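Local coordinates for restriction endonuclease LpnPI (Legionella pneumophila subsp. pneumophila str. Philadelphia 1, PDB 4RZL), which probably recognises modified cytosines in DNA through this N-terminal SRA-like domain, as part of a modification-dependent restriction endonuclease, at residues F14-A26 and L188-S200. Sequence-based numbering, arbitrary orientation.
Sequences FDTLANADLIIDA and LNIPMVSRKWINS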
loop_
_atom_site.group_PDB
_atom_site.type_symbol
_atom_site.label_atom_id
_atom_site.label_comp_id
_atom_site.label_asym_id
_atom_site.label_seq_id
_atom_site.Cartn_x
_atom_site.Cartn_y
_atom_site.Cartn_z
ATOM N N PHE A 14 -5.266 -18.774 7.777
ATOM C CA PHE A 14 -4.074 -18.232 8.415
ATOM C C PHE A 14 -2.875 -19.155 8.304
ATOM O O PHE A 14 -1.739 -18.700 8.209
ATOM C CB PHE A 14 -4.356 -17.932 9.888
ATOM C CG PHE A 14 -3.179 -17.354 10.629
ATOM C CD1 PHE A 14 -2.754 -16.056 10.381
ATOM C CD2 PHE A 14 -2.511 -18.102 11.591
ATOM C CE1 PHE A 14 -1.672 -15.510 11.073
ATOM C CE2 PHE A 14 -1.433 -17.561 12.297
ATOM C CZ PHE A 14 -1.008 -16.267 12.032
ATOM N N ASP A 15 -3.105 -20.458 8.284
ATOM C CA ASP A 15 -1.963 -21.357 8.237
ATOM C C ASP A 15 -1.497 -21.630 6.800
ATOM O O ASP A 15 -0.559 -22.390 6.595
ATOM C CB ASP A 15 -2.285 -22.665 8.975
ATOM C CG ASP A 15 -3.216 -23.569 8.195
ATOM O OD1 ASP A 15 -4.120 -23.049 7.507
ATOM O OD2 ASP A 15 -3.043 -24.807 8.278
ATOM N N THR A 16 -2.118 -20.984 5.810
ATOM C CA THR A 16 -1.656 -21.110 4.421
ATOM C C THR A 16 -0.969 -19.843 3.889
ATOM O O THR A 16 -0.644 -19.759 2.699
ATOM C CB THR A 16 -2.805 -21.498 3.455
ATOM O OG1 THR A 16 -3.751 -20.424 3.358
ATOM C CG2 THR A 16 -3.513 -22.758 3.951
ATOM N N LEU A 17 -0.777 -18.854 4.759
ATOM C CA LEU A 17 -0.280 -17.540 4.337
ATOM C C LEU A 17 1.190 -17.527 3.899
ATOM O O LEU A 17 1.569 -16.784 2.988
ATOM C CB LEU A 17 -0.460 -16.523 5.473
ATOM C CG LEU A 17 -1.906 -16.279 5.905
ATOM C CD1 LEU A 17 -1.983 -15.146 6.928
ATOM C CD2 LEU A 17 -2.829 -16.015 4.731
ATOM N N ALA A 18 2.016 -18.346 4.545
ATOM C CA ALA A 18 3.460 -18.261 4.352
ATOM C C ALA A 18 3.946 -18.558 2.932
ATOM O O ALA A 18 4.994 -18.045 2.521
ATOM C CB ALA A 18 4.169 -19.184 5.348
ATOM N N ASN A 19 3.213 -19.367 2.169
ATOM C CA ASN A 19 3.631 -19.630 0.789
ATOM C C ASN A 19 2.572 -19.177 -0.222
ATOM O O ASN A 19 2.596 -19.587 -1.382
ATOM C CB ASN A 19 3.976 -21.109 0.570
ATOM C CG ASN A 19 2.758 -22.001 0.629
ATOM O OD1 ASN A 19 1.789 -21.686 1.311
ATOM N ND2 ASN A 19 2.799 -23.115 -0.090
ATOM N N ALA A 20 1.646 -18.334 0.218
ATOM C CA ALA A 20 0.579 -17.847 -0.656
ATOM C C ALA A 20 1.098 -16.883 -1.734
ATOM O O ALA A 20 2.096 -16.192 -1.546
ATOM C CB ALA A 20 -0.497 -17.150 0.173
ATOM N N ASP A 21 0.402 -16.844 -2.862
ATOM C CA ASP A 21 0.556 -15.759 -3.815
ATOM C C ASP A 21 -0.320 -14.589 -3.359
ATOM O O ASP A 21 -1.320 -14.790 -2.661
ATOM C CB ASP A 21 0.142 -16.195 -5.224
ATOM C CG ASP A 21 0.863 -17.459 -5.689
ATOM O OD1 ASP A 21 2.087 -17.407 -5.909
ATOM O OD2 ASP A 21 0.190 -18.502 -5.852
ATOM N N LEU A 22 0.037 -13.376 -3.767
ATOM C CA LEU A 22 -0.837 -12.220 -3.552
ATOM C C LEU A 22 -1.741 -11.991 -4.772
ATOM O O LEU A 22 -1.275 -11.651 -5.862
ATOM C CB LEU A 22 -0.021 -10.955 -3.243
ATOM C CG LEU A 22 0.534 -10.902 -1.810
ATOM C CD1 LEU A 22 1.515 -9.731 -1.640
ATOM C CD2 LEU A 22 -0.627 -10.803 -0.816
ATOM N N ILE A 23 -3.038 -12.179 -4.569
ATOM C CA ILE A 23 -4.032 -12.135 -5.642
ATOM C C ILE A 23 -5.017 -10.983 -5.440
ATOM O O ILE A 23 -5.524 -10.797 -4.337
ATOM C CB ILE A 23 -4.807 -13.466 -5.714
ATOM C CG1 ILE A 23 -3.861 -14.585 -6.163
ATOM C CG2 ILE A 23 -6.005 -13.363 -6.680
ATOM C CD1 ILE A 23 -4.481 -15.958 -6.141
ATOM N N ILE A 24 -5.271 -10.221 -6.502
ATOM C CA ILE A 24 -6.183 -9.080 -6.453
ATOM C C ILE A 24 -7.498 -9.441 -5.768
ATOM O O ILE A 24 -8.192 -10.377 -6.177
ATOM C CB ILE A 24 -6.482 -8.523 -7.860
ATOM C CG1 ILE A 24 -5.274 -7.751 -8.395
ATOM C CG2 ILE A 24 -7.728 -7.627 -7.831
ATOM C CD1 ILE A 24 -4.953 -6.487 -7.603
ATOM N N ASP A 25 -7.772 -8.718 -4.684
ATOM C CA ASP A 25 -8.991 -8.812 -3.878
ATOM C C ASP A 25 -9.206 -10.156 -3.181
ATOM O O ASP A 25 -10.287 -10.419 -2.664
ATOM C CB ASP A 25 -10.209 -8.450 -4.723
ATOM C CG ASP A 25 -10.232 -6.973 -5.089
ATOM O OD1 ASP A 25 -9.507 -6.190 -4.425
ATOM O OD2 ASP A 25 -10.972 -6.588 -6.019
ATOM N N ALA A 26 -8.174 -10.987 -3.136
ATOM C CA ALA A 26 -8.230 -12.195 -2.322
ATOM C C ALA A 26 -8.136 -11.787 -0.849
ATOM O O ALA A 26 -7.568 -10.745 -0.535
ATOM C CB ALA A 26 -7.113 -13.159 -2.694
ATOM N N LEU A 188 -1.699 -0.816 -10.421
ATOM C CA LEU A 188 -1.196 -1.405 -11.662
ATOM C C LEU A 188 -1.971 -2.651 -12.106
ATOM O O LEU A 188 -2.499 -3.404 -11.287
ATOM C CB LEU A 188 0.275 -1.765 -11.505
ATOM C CG LEU A 188 1.230 -0.616 -11.210
ATOM C CD1 LEU A 188 2.629 -1.162 -10.961
ATOM C CD2 LEU A 188 1.232 0.383 -12.366
ATOM N N ASN A 189 -2.000 -2.877 -13.416
ATOM C CA ASN A 189 -2.607 -4.074 -13.968
ATOM C C ASN A 189 -1.732 -5.298 -13.692
ATOM O O ASN A 189 -1.069 -5.825 -14.583
ATOM C CB ASN A 189 -2.846 -3.898 -15.476
ATOM C CG ASN A 189 -3.578 -5.080 -16.103
ATOM O OD1 ASN A 189 -4.141 -5.926 -15.408
ATOM N ND2 ASN A 189 -3.564 -5.143 -17.426
ATOM N N ILE A 190 -1.719 -5.722 -12.435
ATOM C CA ILE A 190 -1.004 -6.911 -11.999
ATOM C C ILE A 190 -1.995 -7.752 -11.223
ATOM O O ILE A 190 -2.342 -7.409 -10.092
ATOM C CB ILE A 190 0.192 -6.578 -11.096
ATOM C CG1 ILE A 190 1.236 -5.756 -11.859
ATOM C CG2 ILE A 190 0.777 -7.859 -10.495
ATOM C CD1 ILE A 190 2.423 -5.329 -11.014
ATOM N N PRO A 191 -2.498 -8.832 -11.841
ATOM C CA PRO A 191 -3.513 -9.646 -11.150
ATOM C C PRO A 191 -2.943 -10.475 -9.998
ATOM O O PRO A 191 -3.697 -10.875 -9.121
ATOM C CB PRO A 191 -4.060 -10.558 -12.258
ATOM C CG PRO A 191 -2.963 -10.582 -13.326
ATOM C CD PRO A 191 -2.301 -9.229 -13.253
ATOM N N MET A 192 -1.638 -10.724 -10.004
ATOM C CA MET A 192 -1.027 -11.608 -9.018
ATOM C C MET A 192 0.447 -11.317 -8.790
ATOM O O MET A 192 1.221 -11.132 -9.741
ATOM C CB MET A 192 -1.177 -13.079 -9.454
ATOM C CG MET A 192 -0.538 -14.058 -8.488
ATOM S SD MET A 192 -0.565 -15.762 -9.066
ATOM C CE MET A 192 0.913 -15.768 -10.069
ATOM N N VAL A 193 0.844 -11.287 -7.524
ATOM C CA VAL A 193 2.258 -11.286 -7.188
ATOM C C VAL A 193 2.622 -12.681 -6.690
ATOM O O VAL A 193 2.078 -13.144 -5.687
ATOM C CB VAL A 193 2.592 -10.249 -6.125
ATOM C CG1 VAL A 193 4.108 -10.233 -5.868
ATOM C CG2 VAL A 193 2.091 -8.874 -6.578
ATOM N N SER A 194 3.520 -13.361 -7.399
ATOM C CA SER A 194 3.797 -14.772 -7.094
ATOM C C SER A 194 4.597 -14.965 -5.800
ATOM O O SER A 194 5.373 -14.092 -5.406
ATOM C CB SER A 194 4.557 -15.414 -8.250
ATOM O OG SER A 194 5.899 -14.988 -8.209
ATOM N N ARG A 195 4.418 -16.116 -5.149
ATOM C CA ARG A 195 5.239 -16.469 -3.998
ATOM C C ARG A 195 6.735 -16.430 -4.323
ATOM O O ARG A 195 7.542 -16.003 -3.488
ATOM C CB ARG A 195 4.834 -17.846 -3.456
ATOM C CG ARG A 195 5.782 -18.409 -2.386
ATOM C CD ARG A 195 6.018 -17.477 -1.202
ATOM N NE ARG A 195 4.818 -16.817 -0.716
ATOM C CZ ARG A 195 4.817 -15.898 0.246
ATOM N NH1 ARG A 195 5.958 -15.519 0.805
ATOM N NH2 ARG A 195 3.678 -15.354 0.651
ATOM N N LYS A 196 7.096 -16.869 -5.525
ATOM C CA LYS A 196 8.483 -16.807 -5.978
ATOM C C LYS A 196 8.986 -15.372 -5.918
ATOM O O LYS A 196 10.064 -15.112 -5.381
ATOM C CB LYS A 196 8.626 -17.345 -7.407
ATOM C CG LYS A 196 10.073 -17.313 -7.963
ATOM C CD LYS A 196 10.143 -17.917 -9.359
ATOM C CE LYS A 196 11.501 -17.696 -10.022
ATOM N NZ LYS A 196 12.599 -18.415 -9.315
ATOM N N TRP A 197 8.192 -14.441 -6.446
ATOM C CA TRP A 197 8.581 -13.038 -6.401
ATOM C C TRP A 197 8.759 -12.579 -4.968
ATOM O O TRP A 197 9.772 -11.973 -4.635
ATOM C CB TRP A 197 7.564 -12.135 -7.109
ATOM C CG TRP A 197 8.138 -10.774 -7.368
ATOM C CD1 TRP A 197 8.684 -10.316 -8.541
ATOM C CD2 TRP A 197 8.293 -9.713 -6.413
ATOM N NE1 TRP A 197 9.132 -9.023 -8.380
ATOM C CE2 TRP A 197 8.910 -8.634 -7.084
ATOM C CE3 TRP A 197 7.947 -9.560 -5.066
ATOM C CZ2 TRP A 197 9.190 -7.429 -6.448
ATOM C CZ3 TRP A 197 8.234 -8.363 -4.439
ATOM C CH2 TRP A 197 8.844 -7.316 -5.130
ATOM N N ILE A 198 7.773 -12.872 -4.122
ATOM C CA ILE A 198 7.768 -12.394 -2.739
ATOM C C ILE A 198 8.949 -12.929 -1.930
ATOM O O ILE A 198 9.548 -12.192 -1.142
ATOM C CB ILE A 198 6.437 -12.759 -2.027
ATOM C CG1 ILE A 198 5.249 -12.124 -2.763
ATOM C CG2 ILE A 198 6.448 -12.296 -0.583
ATOM C CD1 ILE A 198 3.898 -12.661 -2.315
ATOM N N ASN A 199 9.278 -14.209 -2.108
ATOM C CA ASN A 199 10.448 -14.792 -1.447
ATOM C C ASN A 199 11.748 -14.185 -1.969
ATOM O O ASN A 199 12.783 -14.257 -1.317
ATOM C CB ASN A 199 10.500 -16.316 -1.621
ATOM C CG ASN A 199 9.529 -17.050 -0.705
ATOM O OD1 ASN A 199 8.977 -16.474 0.234
ATOM N ND2 ASN A 199 9.349 -18.340 -0.956
ATOM N N SER A 200 11.692 -13.628 -3.171
ATOM C CA SER A 200 12.866 -13.047 -3.802
ATOM C C SER A 200 12.768 -11.519 -3.773
ATOM O O SER A 200 13.190 -10.827 -4.694
ATOM C CB SER A 200 13.010 -13.564 -5.226
ATOM O OG SER A 200 14.244 -13.154 -5.785
#
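Leu-22 and Val-193 form the hydrogen-bonded pair of a two-stranded antiparallel sheet, Leu-22 N bonding Val-193 O at 2.8 Å and Val-193 N bonding Leu-22 O at 2.7 Å, and Ile-24 N extends the pairing to Pro-191 O. Beyond the strand, Arg-195 bends at chi2 and chi3 (54° and 43°), laying its guanidinium beside the 18-20 backbone, where NE and NH2 grip Ala-20 O side-on, at 2.9 Å and 2.8 Å. Sharing one oxygen bends both bonds (139°); NH2 lies on a lone pair, NE above the carbonyl plane. Ala-18 O lies over one guanidinium face without hydrogen bonding, Ile-198 CB over the other, and NH1 meets Asn-199 OD1 at the edge; N-H groups spread round a flat edge suit converging oxygens. Asp-21 OD1 accepts, on its anti side, from Arg-195 N, the first helical residue. Ser-194 caps that helix, OG accepting from Trp-197 N and also bonding Asp-208. On one sheet face branched Leu-22 meets Ile-198 CD1 nearly at right angles; on the other, in the non-hydrogen-bonded pair, flexible Met-192 slants across Ile-23, CG against CG1, its SD reaching Asp-21 CB. Pairing and polar bonds together tie 188-200 to 14-26, with Leu-22 and Val-193 packed on strand 147-155 and Arg-195 NH2 also bonded to Ile-44 O of helix 40-44.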